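Local coordinates for MsStt7d protein (Micromonas, PDB 4IX3) that probably transfers phosphate from ATP to protein substrates, this chain being the catalytic kinase domain of a homolog of the Stt7 state transition kinases, at residues Thr35-Val40 against Leu49-Ala54; Gly86-Gly91 against Trp108-Asn113; Ile21-Gly26 against Gly96-Gly101; Glu64-Val69 against Leu186-Ala191. All coordinates share one frame; numbering follows the deposited sequence.

Contact 1. Residues Thr35-Val40 against Leu49-Ala54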
loop_
_atom_site.group_PDB
_atom_site.type_symbol
_atom_site.label_atom_id
_atom_site.label_comp_id
_atom_site.label_asym_id
_atom_site.label_seq_id
_atom_site.Cartn_x
_atom_site.Cartn_y
_atom_site.Cartn_z
ATOM N N THR B 35 -2.520 -8.096 -1.238
ATOM C CA THR B 35 -2.431 -8.729 0.061
ATOM C C THR B 35 -2.023 -10.169 -0.137
ATOM O O THR B 35 -2.588 -10.863 -0.997
ATOM C CB THR B 35 -3.776 -8.675 0.818
ATOM O OG1 THR B 35 -4.249 -7.309 0.796
ATOM C CG2 THR B 35 -3.620 -9.109 2.259
ATOM N N VAL B 36 -1.023 -10.616 0.611
ATOM C CA VAL B 36 -0.502 -11.994 0.531
ATOM C C VAL B 36 -1.001 -12.757 1.754
ATOM O O VAL B 36 -0.951 -12.242 2.870
ATOM C CB VAL B 36 1.047 -12.017 0.414
ATOM C CG1 VAL B 36 1.511 -13.466 0.377
ATOM C CG2 VAL B 36 1.487 -11.267 -0.836
ATOM N N PHE B 37 -1.480 -13.975 1.537
ATOM C CA PHE B 37 -1.894 -14.864 2.598
ATOM C C PHE B 37 -1.143 -16.204 2.476
ATOM O O PHE B 37 -0.738 -16.588 1.392
ATOM C CB PHE B 37 -3.380 -15.198 2.424
ATOM C CG PHE B 37 -4.297 -14.015 2.514
ATOM C CD1 PHE B 37 -4.959 -13.748 3.688
ATOM C CD2 PHE B 37 -4.531 -13.224 1.408
ATOM C CE1 PHE B 37 -5.789 -12.641 3.769
ATOM C CE2 PHE B 37 -5.421 -12.145 1.453
ATOM C CZ PHE B 37 -6.053 -11.876 2.642
ATOM N N ARG B 38 -0.984 -16.929 3.575
ATOM C CA ARG B 38 -0.566 -18.339 3.462
ATOM C C ARG B 38 -1.799 -19.158 3.085
ATOM O O ARG B 38 -2.929 -18.789 3.397
ATOM C CB ARG B 38 -0.045 -18.876 4.785
ATOM C CG ARG B 38 1.293 -18.321 5.199
ATOM C CD ARG B 38 1.605 -19.059 6.481
ATOM N NE ARG B 38 2.811 -18.550 7.116
ATOM C CZ ARG B 38 2.832 -17.483 7.908
ATOM N NH1 ARG B 38 1.704 -16.821 8.139
ATOM N NH2 ARG B 38 3.984 -17.048 8.425
ATOM N N GLY B 39 -1.583 -20.296 2.443
ATOM C CA GLY B 39 -2.679 -21.223 2.179
ATOM C C GLY B 39 -2.148 -22.637 2.051
ATOM O O GLY B 39 -0.953 -22.897 2.193
ATOM N N VAL B 40 -3.078 -23.568 1.880
ATOM C CA VAL B 40 -2.721 -24.975 1.709
ATOM C C VAL B 40 -3.458 -25.429 0.455
ATOM O O VAL B 40 -4.685 -25.221 0.343
ATOM C CB VAL B 40 -3.162 -25.829 2.916
ATOM C CG1 VAL B 40 -2.806 -27.286 2.666
ATOM C CG2 VAL B 40 -2.484 -25.345 4.199
ATOM N N LEU B 49 -0.542 -16.939 -1.443
ATOM C CA LEU B 49 -1.657 -16.519 -2.292
ATOM C C LEU B 49 -1.725 -14.994 -2.244
ATOM O O LEU B 49 -1.611 -14.421 -1.167
ATOM C CB LEU B 49 -2.977 -17.052 -1.701
ATOM C CG LEU B 49 -3.139 -18.577 -1.829
ATOM C CD1 LEU B 49 -4.068 -19.087 -0.742
ATOM C CD2 LEU B 49 -3.576 -18.892 -3.248
ATOM N N LYS B 50 -1.920 -14.364 -3.381
ATOM C CA LYS B 50 -2.026 -12.891 -3.400
ATOM C C LYS B 50 -3.249 -12.469 -4.173
ATOM O O LYS B 50 -3.483 -12.979 -5.280
ATOM C CB LYS B 50 -0.798 -12.257 -4.099
ATOM C CG LYS B 50 -0.793 -10.719 -4.023
ATOM C CD LYS B 50 0.526 -10.134 -4.550
ATOM C CE LYS B 50 0.504 -8.638 -4.420
ATOM N NZ LYS B 50 1.797 -8.046 -4.954
ATOM N N ASN B 51 -3.964 -11.465 -3.637
ATOM C CA ASN B 51 -5.006 -10.812 -4.431
ATOM C C ASN B 51 -4.776 -9.290 -4.414
ATOM O O ASN B 51 -3.823 -8.812 -3.772
ATOM C CB ASN B 51 -6.422 -11.184 -3.961
ATOM C CG ASN B 51 -6.795 -10.550 -2.624
ATOM O OD1 ASN B 51 -5.927 -10.042 -1.882
ATOM N ND2 ASN B 51 -8.099 -10.594 -2.300
ATOM N N ALA B 52 -5.570 -8.548 -5.177
ATOM C CA ALA B 52 -5.460 -7.084 -5.225
ATOM C C ALA B 52 -6.149 -6.487 -3.996
ATOM O O ALA B 52 -7.139 -7.030 -3.482
ATOM C CB ALA B 52 -6.091 -6.559 -6.512
ATOM N N LYS B 53 -5.662 -5.334 -3.536
ATOM C CA LYS B 53 -6.402 -4.511 -2.551
ATOM C C LYS B 53 -7.565 -3.838 -3.261
ATOM O O LYS B 53 -7.360 -3.196 -4.301
ATOM C CB LYS B 53 -5.453 -3.455 -1.950
ATOM C CG LYS B 53 -4.476 -4.123 -0.969
ATOM C CD LYS B 53 -3.494 -3.100 -0.392
ATOM C CE LYS B 53 -4.115 -2.235 0.676
ATOM N NZ LYS B 53 -2.959 -1.513 1.277
ATOM N N ALA B 54 -8.761 -3.967 -2.689
ATOM C CA ALA B 54 -9.941 -3.376 -3.343
ATOM C C ALA B 54 -9.920 -1.851 -3.331
ATOM O O ALA B 54 -10.634 -1.175 -4.077
ATOM C CB ALA B 54 -11.181 -3.837 -2.612
HETATM O O HOH W 1 -6.605 -7.791 -0.499
#

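Contact 2. Residues Gly86-Gly91 against Trp108-Asn113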
loop_
_atom_site.group_PDB
_atom_site.type_symbol
_atom_site.label_atom_id
_atom_site.label_comp_id
_atom_site.label_asym_id
_atom_site.label_seq_id
_atom_site.Cartn_x
_atom_site.Cartn_y
_atom_site.Cartn_z
ATOM N N GLY B 86 0.582 -20.336 -10.814
ATOM C CA GLY B 86 -0.502 -19.883 -11.685
ATOM C C GLY B 86 -1.499 -18.977 -11.003
ATOM O O GLY B 86 -1.181 -18.317 -10.012
ATOM N N CYS B 87 -2.673 -18.882 -11.600
ATOM C CA CYS B 87 -3.706 -17.992 -11.109
ATOM C C CYS B 87 -4.972 -18.756 -10.776
ATOM O O CYS B 87 -5.131 -19.891 -11.220
ATOM C CB CYS B 87 -3.986 -16.876 -12.116
ATOM S SG CYS B 87 -4.887 -17.424 -13.575
ATOM N N ILE B 88 -5.881 -18.103 -10.052
ATOM C CA ILE B 88 -7.243 -18.621 -9.828
ATOM C C ILE B 88 -8.150 -17.419 -9.764
ATOM O O ILE B 88 -7.973 -16.587 -8.875
ATOM C CB ILE B 88 -7.375 -19.420 -8.485
ATOM C CG1 ILE B 88 -6.137 -20.273 -8.221
ATOM C CG2 ILE B 88 -8.684 -20.245 -8.531
ATOM C CD1 ILE B 88 -5.086 -19.618 -7.328
ATOM N N GLU B 89 -9.126 -17.296 -10.646
ATOM C CA GLU B 89 -10.081 -16.194 -10.586
ATOM C C GLU B 89 -11.444 -16.694 -10.138
ATOM O O GLU B 89 -11.942 -17.598 -10.713
ATOM C CB GLU B 89 -10.145 -15.495 -11.923
ATOM C CG GLU B 89 -10.894 -14.164 -11.854
ATOM C CD GLU B 89 -10.806 -13.371 -13.136
ATOM O OE1 GLU B 89 -10.664 -13.945 -14.218
ATOM O OE2 GLU B 89 -10.857 -12.156 -13.049
ATOM N N LEU B 90 -12.003 -16.099 -9.090
ATOM C CA LEU B 90 -13.290 -16.539 -8.566
ATOM C C LEU B 90 -14.364 -15.488 -8.811
ATOM O O LEU B 90 -14.120 -14.293 -8.640
ATOM C CB LEU B 90 -13.185 -16.845 -7.071
ATOM C CG LEU B 90 -12.791 -18.276 -6.698
ATOM C CD1 LEU B 90 -11.410 -18.305 -6.059
ATOM C CD2 LEU B 90 -13.827 -18.893 -5.770
ATOM N N GLY B 91 -15.550 -15.933 -9.211
ATOM C CA GLY B 91 -16.648 -14.994 -9.483
ATOM C C GLY B 91 -17.365 -14.638 -8.200
ATOM O O GLY B 91 -16.925 -14.928 -7.083
ATOM N N TRP B 108 -6.622 -14.194 -8.116
ATOM C CA TRP B 108 -5.582 -14.632 -7.188
ATOM C C TRP B 108 -4.370 -15.149 -7.919
ATOM O O TRP B 108 -4.505 -15.806 -8.974
ATOM C CB TRP B 108 -6.068 -15.756 -6.284
ATOM C CG TRP B 108 -7.137 -15.309 -5.336
ATOM C CD1 TRP B 108 -8.508 -15.180 -5.555
ATOM C CD2 TRP B 108 -6.894 -14.916 -3.977
ATOM N NE1 TRP B 108 -9.114 -14.759 -4.389
ATOM C CE2 TRP B 108 -8.179 -14.597 -3.389
ATOM C CE3 TRP B 108 -5.750 -14.876 -3.174
ATOM C CZ2 TRP B 108 -8.280 -14.149 -2.093
ATOM C CZ3 TRP B 108 -5.860 -14.451 -1.862
ATOM C CH2 TRP B 108 -7.099 -14.081 -1.325
ATOM N N LEU B 109 -3.163 -14.915 -7.379
ATOM C CA LEU B 109 -1.929 -15.600 -7.818
ATOM C C LEU B 109 -1.501 -16.550 -6.725
ATOM O O LEU B 109 -1.712 -16.311 -5.526
ATOM C CB LEU B 109 -0.845 -14.551 -8.071
ATOM C CG LEU B 109 -1.231 -13.445 -9.033
ATOM C CD1 LEU B 109 -0.018 -12.549 -9.292
ATOM C CD2 LEU B 109 -1.777 -14.014 -10.352
ATOM N N MET B 110 -0.789 -17.623 -7.113
ATOM C CA MET B 110 -0.330 -18.622 -6.165
ATOM C C MET B 110 1.125 -19.014 -6.451
ATOM O O MET B 110 1.514 -19.162 -7.615
ATOM C CB MET B 110 -1.235 -19.862 -6.232
ATOM C CG MET B 110 -0.975 -20.877 -5.119
ATOM S SD MET B 110 -2.249 -22.154 -5.008
ATOM C CE MET B 110 -1.781 -23.199 -6.389
ATOM N N TRP B 111 1.871 -19.133 -5.358
ATOM C CA TRP B 111 3.256 -19.621 -5.403
ATOM C C TRP B 111 3.451 -20.731 -4.404
ATOM O O TRP B 111 2.754 -20.800 -3.379
ATOM C CB TRP B 111 4.252 -18.508 -5.060
ATOM C CG TRP B 111 4.207 -17.343 -5.987
ATOM C CD1 TRP B 111 5.017 -17.037 -7.042
ATOM C CD2 TRP B 111 3.288 -16.212 -5.861
ATOM N NE1 TRP B 111 4.684 -15.805 -7.573
ATOM C CE2 TRP B 111 3.613 -15.289 -6.914
ATOM C CE3 TRP B 111 2.244 -15.900 -4.975
ATOM C CZ2 TRP B 111 2.973 -14.057 -7.020
ATOM C CZ3 TRP B 111 1.643 -14.655 -5.074
ATOM C CH2 TRP B 111 1.997 -13.765 -6.082
ATOM N N ALA B 112 4.531 -21.523 -4.590
ATOM C CA ALA B 112 4.963 -22.380 -3.504
ATOM C C ALA B 112 5.438 -21.503 -2.338
ATOM O O ALA B 112 6.048 -20.443 -2.562
ATOM C CB ALA B 112 6.158 -23.206 -3.939
ATOM N N ASN B 113 5.195 -21.974 -1.115
ATOM C CA ASN B 113 5.788 -21.380 0.075
ATOM C C ASN B 113 7.226 -21.922 0.156
ATOM O O ASN B 113 7.436 -23.106 0.471
ATOM C CB ASN B 113 4.975 -21.746 1.320
ATOM C CG ASN B 113 5.503 -21.075 2.561
ATOM O OD1 ASN B 113 6.668 -20.673 2.592
ATOM N ND2 ASN B 113 4.673 -20.928 3.583
#

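Contact 3. Residues Ile21-Gly26 against Gly96-Gly101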
loop_
_atom_site.group_PDB
_atom_site.type_symbol
_atom_site.label_atom_id
_atom_site.label_comp_id
_atom_site.label_asym_id
_atom_site.label_seq_id
_atom_site.Cartn_x
_atom_site.Cartn_y
_atom_site.Cartn_z
ATOM N N ILE B 21 -8.080 -25.168 -2.531
ATOM C CA ILE B 21 -7.246 -24.149 -1.879
ATOM C C ILE B 21 -7.987 -23.775 -0.600
ATOM O O ILE B 21 -9.148 -23.328 -0.630
ATOM C CB ILE B 21 -6.992 -22.918 -2.785
ATOM C CG1 ILE B 21 -6.140 -23.374 -3.998
ATOM C CG2 ILE B 21 -6.247 -21.827 -2.010
ATOM C CD1 ILE B 21 -6.158 -22.431 -5.173
ATOM N N ARG B 22 -7.232 -23.798 0.489
ATOM C CA ARG B 22 -7.660 -23.271 1.761
ATOM C C ARG B 22 -6.755 -22.089 2.079
ATOM O O ARG B 22 -5.528 -22.221 2.076
ATOM C CB ARG B 22 -7.581 -24.325 2.872
ATOM C CG ARG B 22 -8.066 -23.811 4.207
ATOM C CD ARG B 22 -8.250 -24.948 5.194
ATOM N NE ARG B 22 -6.981 -25.589 5.507
ATOM C CZ ARG B 22 -6.135 -25.135 6.429
ATOM N NH1 ARG B 22 -6.411 -24.004 7.073
ATOM N NH2 ARG B 22 -5.017 -25.807 6.702
ATOM N N VAL B 23 -7.365 -20.950 2.368
ATOM C CA VAL B 23 -6.635 -19.723 2.685
ATOM C C VAL B 23 -6.618 -19.556 4.196
ATOM O O VAL B 23 -7.630 -19.773 4.881
ATOM C CB VAL B 23 -7.126 -18.498 1.864
ATOM C CG1 VAL B 23 -8.620 -18.266 1.985
ATOM C CG2 VAL B 23 -6.341 -17.247 2.259
ATOM N N LEU B 24 -5.450 -19.222 4.736
ATOM C CA LEU B 24 -5.343 -18.984 6.173
ATOM C C LEU B 24 -5.468 -17.480 6.452
ATOM O O LEU B 24 -4.790 -16.671 5.822
ATOM C CB LEU B 24 -3.992 -19.498 6.692
ATOM C CG LEU B 24 -3.836 -20.998 6.906
ATOM C CD1 LEU B 24 -4.116 -21.817 5.665
ATOM C CD2 LEU B 24 -2.448 -21.308 7.441
ATOM N N PRO B 25 -6.386 -17.090 7.349
ATOM C CA PRO B 25 -6.448 -15.670 7.715
ATOM C C PRO B 25 -5.120 -15.116 8.256
ATOM O O PRO B 25 -4.303 -15.869 8.810
ATOM C CB PRO B 25 -7.506 -15.634 8.816
ATOM C CG PRO B 25 -8.316 -16.878 8.671
ATOM C CD PRO B 25 -7.532 -17.869 7.854
ATOM N N GLY B 26 -4.878 -13.830 8.015
ATOM C CA GLY B 26 -3.666 -13.161 8.491
ATOM C C GLY B 26 -2.728 -12.788 7.361
ATOM O O GLY B 26 -1.920 -13.605 6.943
ATOM N N GLY B 96 -15.840 -16.771 -1.941
ATOM C CA GLY B 96 -15.997 -17.168 -0.563
ATOM C C GLY B 96 -15.627 -16.054 0.386
ATOM O O GLY B 96 -15.890 -14.867 0.094
ATOM N N GLU B 97 -15.095 -16.444 1.548
ATOM C CA GLU B 97 -14.794 -15.498 2.613
ATOM C C GLU B 97 -13.483 -15.946 3.225
ATOM O O GLU B 97 -13.335 -17.124 3.549
ATOM C CB GLU B 97 -15.896 -15.548 3.683
ATOM C CG GLU B 97 -17.278 -15.252 3.145
ATOM C CD GLU B 97 -17.927 -16.445 2.443
ATOM O OE1 GLU B 97 -17.684 -17.613 2.846
ATOM O OE2 GLU B 97 -18.719 -16.215 1.496
ATOM N N ILE B 98 -12.556 -15.013 3.430
ATOM C CA ILE B 98 -11.252 -15.392 4.000
ATOM C C ILE B 98 -11.463 -16.078 5.349
ATOM O O ILE B 98 -10.778 -17.056 5.667
ATOM C CB ILE B 98 -10.293 -14.183 4.145
ATOM C CG1 ILE B 98 -10.148 -13.478 2.793
ATOM C CG2 ILE B 98 -8.926 -14.599 4.692
ATOM C CD1 ILE B 98 -9.500 -14.301 1.703
ATOM N N TYR B 99 -12.392 -15.572 6.159
ATOM C CA TYR B 99 -12.581 -16.162 7.485
ATOM C C TYR B 99 -13.120 -17.601 7.432
ATOM O O TYR B 99 -12.935 -18.377 8.374
ATOM C CB TYR B 99 -13.442 -15.257 8.362
ATOM C CG TYR B 99 -14.817 -14.954 7.806
ATOM C CD1 TYR B 99 -15.877 -15.849 7.984
ATOM C CD2 TYR B 99 -15.080 -13.739 7.165
ATOM C CE1 TYR B 99 -17.147 -15.558 7.510
ATOM C CE2 TYR B 99 -16.350 -13.433 6.700
ATOM C CZ TYR B 99 -17.370 -14.353 6.866
ATOM O OH TYR B 99 -18.629 -14.058 6.404
ATOM N N ASN B 100 -13.745 -17.965 6.309
ATOM C CA ASN B 100 -14.188 -19.339 6.074
ATOM C C ASN B 100 -13.088 -20.183 5.413
ATOM O O ASN B 100 -13.294 -21.351 5.088
ATOM C CB ASN B 100 -15.466 -19.337 5.227
ATOM C CG ASN B 100 -16.689 -19.011 6.067
ATOM O OD1 ASN B 100 -17.705 -18.534 5.551
ATOM N ND2 ASN B 100 -16.581 -19.236 7.370
ATOM N N GLY B 101 -11.926 -19.580 5.171
ATOM C CA GLY B 101 -10.844 -20.265 4.474
ATOM C C GLY B 101 -10.990 -20.464 2.977
ATOM O O GLY B 101 -10.269 -21.254 2.377
HETATM O O HOH W 2 -11.112 -24.237 1.103
#

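Contact 4. Residues Glu64-Val69 against Leu186-Ala191. With MG (magnesium ion), chain E.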
loop_
_atom_site.group_PDB
_atom_site.type_symbol
_atom_site.label_atom_id
_atom_site.label_comp_id
_atom_site.label_asym_id
_atom_site.label_seq_id
_atom_site.Cartn_x
_atom_site.Cartn_y
_atom_site.Cartn_z
ATOM N N GLU B 64 -2.241 -7.884 -12.525
ATOM C CA GLU B 64 -2.130 -8.513 -13.835
ATOM C C GLU B 64 -0.718 -8.416 -14.385
ATOM O O GLU B 64 -0.221 -9.371 -14.992
ATOM C CB GLU B 64 -3.119 -7.896 -14.805
ATOM C CG GLU B 64 -4.532 -8.424 -14.576
ATOM C CD GLU B 64 -5.584 -7.694 -15.382
ATOM O OE1 GLU B 64 -5.329 -6.584 -15.869
ATOM O OE2 GLU B 64 -6.731 -8.182 -15.348
ATOM N N CYS B 65 -0.069 -7.272 -14.196
ATOM C CA CYS B 65 1.317 -7.158 -14.617
ATOM C C CYS B 65 2.208 -8.114 -13.818
ATOM O O CYS B 65 3.104 -8.788 -14.401
ATOM C CB CYS B 65 1.784 -5.724 -14.465
ATOM S SG CYS B 65 3.287 -5.423 -15.392
ATOM N N GLU B 66 2.057 -8.151 -12.505
ATOM C CA GLU B 66 2.805 -9.089 -11.686
ATOM C C GLU B 66 2.592 -10.518 -12.183
ATOM O O GLU B 66 3.532 -11.332 -12.255
ATOM C CB GLU B 66 2.386 -8.969 -10.228
ATOM C CG GLU B 66 3.116 -9.955 -9.344
ATOM C CD GLU B 66 2.910 -9.693 -7.866
ATOM O OE1 GLU B 66 2.144 -8.742 -7.552
ATOM O OE2 GLU B 66 3.449 -10.462 -7.041
ATOM N N MET B 67 1.366 -10.848 -12.569
ATOM C CA MET B 67 1.078 -12.166 -13.126
ATOM C C MET B 67 1.863 -12.399 -14.408
ATOM O O MET B 67 2.513 -13.467 -14.511
ATOM C CB MET B 67 -0.429 -12.254 -13.389
ATOM C CG MET B 67 -0.792 -13.607 -13.987
ATOM S SD MET B 67 -2.611 -13.869 -14.082
ATOM C CE MET B 67 -3.039 -12.679 -15.336
ATOM N N ASP B 68 1.794 -11.456 -15.344
ATOM C CA ASP B 68 2.482 -11.600 -16.623
ATOM C C ASP B 68 4.006 -11.800 -16.378
ATOM O O ASP B 68 4.669 -12.655 -17.032
ATOM C CB ASP B 68 2.314 -10.352 -17.498
ATOM C CG ASP B 68 0.884 -10.131 -17.986
ATOM O OD1 ASP B 68 0.099 -11.096 -18.013
ATOM O OD2 ASP B 68 0.580 -8.976 -18.418
ATOM N N VAL B 69 4.598 -10.963 -15.524
ATOM C CA VAL B 69 6.056 -11.052 -15.276
ATOM C C VAL B 69 6.340 -12.398 -14.612
ATOM O O VAL B 69 7.370 -13.026 -14.927
ATOM C CB VAL B 69 6.570 -9.848 -14.438
ATOM C CG1 VAL B 69 8.028 -10.061 -14.024
ATOM C CG2 VAL B 69 6.374 -8.544 -15.198
ATOM N N LEU B 186 14.326 -15.062 -4.600
ATOM C CA LEU B 186 13.581 -13.776 -4.534
ATOM C C LEU B 186 12.085 -14.055 -4.442
ATOM O O LEU B 186 11.587 -14.995 -5.063
ATOM C CB LEU B 186 13.881 -12.940 -5.765
ATOM C CG LEU B 186 15.295 -12.293 -5.691
ATOM C CD1 LEU B 186 15.804 -11.986 -7.080
ATOM C CD2 LEU B 186 15.295 -11.015 -4.879
ATOM N N ILE B 187 11.367 -13.180 -3.760
ATOM C CA ILE B 187 9.931 -13.113 -3.924
ATOM C C ILE B 187 9.580 -11.717 -4.433
ATOM O O ILE B 187 10.424 -10.803 -4.464
ATOM C CB ILE B 187 9.162 -13.375 -2.633
ATOM C CG1 ILE B 187 9.544 -12.381 -1.530
ATOM C CG2 ILE B 187 9.399 -14.817 -2.170
ATOM C CD1 ILE B 187 8.472 -12.256 -0.444
ATOM N N ASP B 188 8.300 -11.546 -4.794
ATOM C CA ASP B 188 7.668 -10.238 -4.952
ATOM C C ASP B 188 8.124 -9.517 -6.227
ATOM O O ASP B 188 8.950 -8.569 -6.192
ATOM C CB ASP B 188 7.848 -9.357 -3.715
ATOM C CG ASP B 188 7.240 -7.988 -3.944
ATOM O OD1 ASP B 188 6.277 -7.875 -4.765
ATOM O OD2 ASP B 188 7.816 -6.997 -3.351
ATOM N N LEU B 189 7.561 -9.938 -7.359
ATOM C CA LEU B 189 7.750 -9.269 -8.616
ATOM C C LEU B 189 6.647 -8.218 -8.840
ATOM O O LEU B 189 6.427 -7.753 -9.964
ATOM C CB LEU B 189 7.741 -10.291 -9.766
ATOM C CG LEU B 189 8.933 -11.242 -9.770
ATOM C CD1 LEU B 189 8.638 -12.516 -10.538
ATOM C CD2 LEU B 189 10.248 -10.598 -10.191
ATOM N N GLY B 190 6.072 -7.714 -7.744
ATOM C CA GLY B 190 4.961 -6.751 -7.869
ATOM C C GLY B 190 5.344 -5.396 -8.447
ATOM O O GLY B 190 4.524 -4.687 -9.020
ATOM N N ALA B 191 6.617 -5.018 -8.332
ATOM C CA ALA B 191 7.101 -3.789 -8.949
ATOM C C ALA B 191 8.033 -4.041 -10.123
ATOM O O ALA B 191 8.609 -3.120 -10.687
ATOM C CB ALA B 191 7.819 -2.914 -7.930
HETATM MG MG MG E . 7.416 -4.996 -3.014
HETATM O O HOH W 3 5.635 -12.030 -7.468
HETATM O O HOH W 4 4.094 -9.623 -4.682
HETATM O O HOH W 5 7.590 -4.598 -5.039
HETATM O O HOH W 6 5.404 -5.591 -3.414
HETATM O O HOH W 7 7.113 -5.488 -1.090
HETATM O O HOH W 8 6.845 -3.103 -2.700
#

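Contact 1. Residues Thr35-Val40 against Leu49-Ala54
The β-hairpin that follows the glycine-rich loop of a protein kinase pairs T35, V36 and F37 with N51, K50 and L49 in the N-lobe sheet. F37 N donates to L49 O over 2.7 Å and L49 N returns a bond to F37 O, while T35 and N51 exchange a second such pair. Between these rungs V36 and K50 form a non-hydrogen-bonded pair, where the γ-branch CG2 of V36 lies 4.0 Å from K50 CG, against the methylenes of the lysine. K50 sends CG anti to its backbone N (chi1 -174°) and stays fully extended, which carries NZ past the valine to its salt bridge with E66 on helix 59-76. On the other face T35 and N51 lie side by side, and one water joins T35 OG1 and N51 OD1, 2.7 Å from each, also donating to A52 O. N51 OD1 sits in plane at the edge of the F37 ring, 4.0 Å from F37 CE2. L49 CD1 rests on G39 CA at 3.9 Å, where the lack of a side chain leaves room. With L49 and N51 on either side of it bonded to the partner strand, K50, an ADP-binding residue, is probably aimed into the nucleotide site.

Contact 2. Residues Gly86-Gly91 against Trp108-Asn113
I88 puts CG1 beside its backbone N (chi1 -39°), and with chi2 at 95° this swings CD1 across the neighbouring strand, where it touches both W108 CB, at 4.1 Å, and M110 CB, at 4.0 Å. W108 places its CG beside its own backbone N (chi1 -67°), which leaves the indole edge turned to the opposing main chain: I88 O lies in the ring plane, 3.6 Å from W108 CD1. That same oxygen accepts from W108 N, and W108 O is met by I88 N over 2.9 Å, so the two residues form an antiparallel hydrogen-bonded pair. These strands, 84-90 and 106-112, stand side by side in the N-lobe sheet of the kinase fold, and the second runs on to A112, an ADP-binding residue at the start of the hinge. I88, M110 and W108 all turn to the face that meets strand 21-23 and L49, and their bulky apolar groups suit that buried layer. On the face toward helix 59-76, the slim C87 presents CB to L109 CD2 at 4.0 Å, and M67 packs on both. L90 CD1 approaches W108 CD1 obliquely at 4.3 Å. The buried indole NE1 donates to T104 O.

Contact 3. Residues Ile21-Gly26 against Gly96-Gly101
V23 lays its CG1 methyl against the carbonyl group of G101, 3.4 Å from G101 C, and meets the tip of I98, CD1, at 4.1 Å. Chi1 of 54° sets this methyl between the backbone N and the carbonyl carbon of V23, on the side facing the turn. A single direct hydrogen bond joins the backbones: V23 N donates to G101 O over 2.9 Å, almost straight at 169°, although the nitrogen stands above the carbonyl plane. R22 CA adds a CA-H...O contact to the same oxygen. The bond lies where the first strand of the kinase N-lobe, leading toward the nucleotide-binding glycine-rich loop, passes the long connection between strands 84-90 and 106-112. That connection makes a short 3-10 turn at 98-100, closed by G101 N on I98 O. G101 then leaves it with a positive phi of 74°, a conformation that glycine adopts easily, and a side chain would be tight against R22 CG. P25 rests on the turn with CG 3.9 Å from I98 O, its compact ring on the solvent side. An apolar residue suits position 98, since I98 touches F37 and W108 as well as V23. One water donates to I21 O and, weakly, to G101 O.

Contact 4. Residues Glu64-Val69 against Leu186-Ala191
The carboxylate of E66 has the backbone of G190 over one face, with G190 CA 3.6 Å from E66 CD and G190 N close beside it, while the indole of W111 approaches OE2 from the other side of the plane. Near that plane lie K50 NZ, salt-bridged to OE1, and, beside OE2, a water held by L189 N. This is the meeting of the kinase C-helix with the metal-binding loop, here D188-L189-G190, a DLG form of the DFG motif, and the closeness is that of a helix swung in. E66 reaches the loop with CG anti to its backbone N (chi1 178°) and an extended chain. Its OE2 accepts from the L189 water at 2.7 Å and from a second, 2.6 Å away, that also donates to D188 OD1. The two carboxylates are thus joined through water. G190 suits its place because a side chain would press on E66 OE1 and clash with D188 OD1. L189 lies beside the helix, its CB 4.3 Å from V69 CG1. D188 folds back on the loop in an Asx turn, G190 N donating to D188 OD1 over 3.0 Å from above the carboxylate plane. This leaves OD2 for the magnesium ion, bound at 2.1 Å; D168 and four waters complete its six ligands.

From the N terminus, 21-26 opens the loop that 96-101 closes as contact 3. Contact 1 lies wholly inside that loop, a hairpin shut after eight residues, and its strand 34-41 pairs with 21-23. Segment 64-69 on the following helix opens contact 4, whose loop closes only at 186-191 and encloses all of contact 2, 86-91 with 108-113. Contact 3 crosses both contacts 2 and 4, whereas contact 1 precedes both in series. Contacts 1, 2 and 3 share one sheet: K50 O meets L109 N, and I21 packs on I88 and M110. Contact 4 ties the helix behind that sheet to the magnesium site, with K50 and E66 linking it to contact 1.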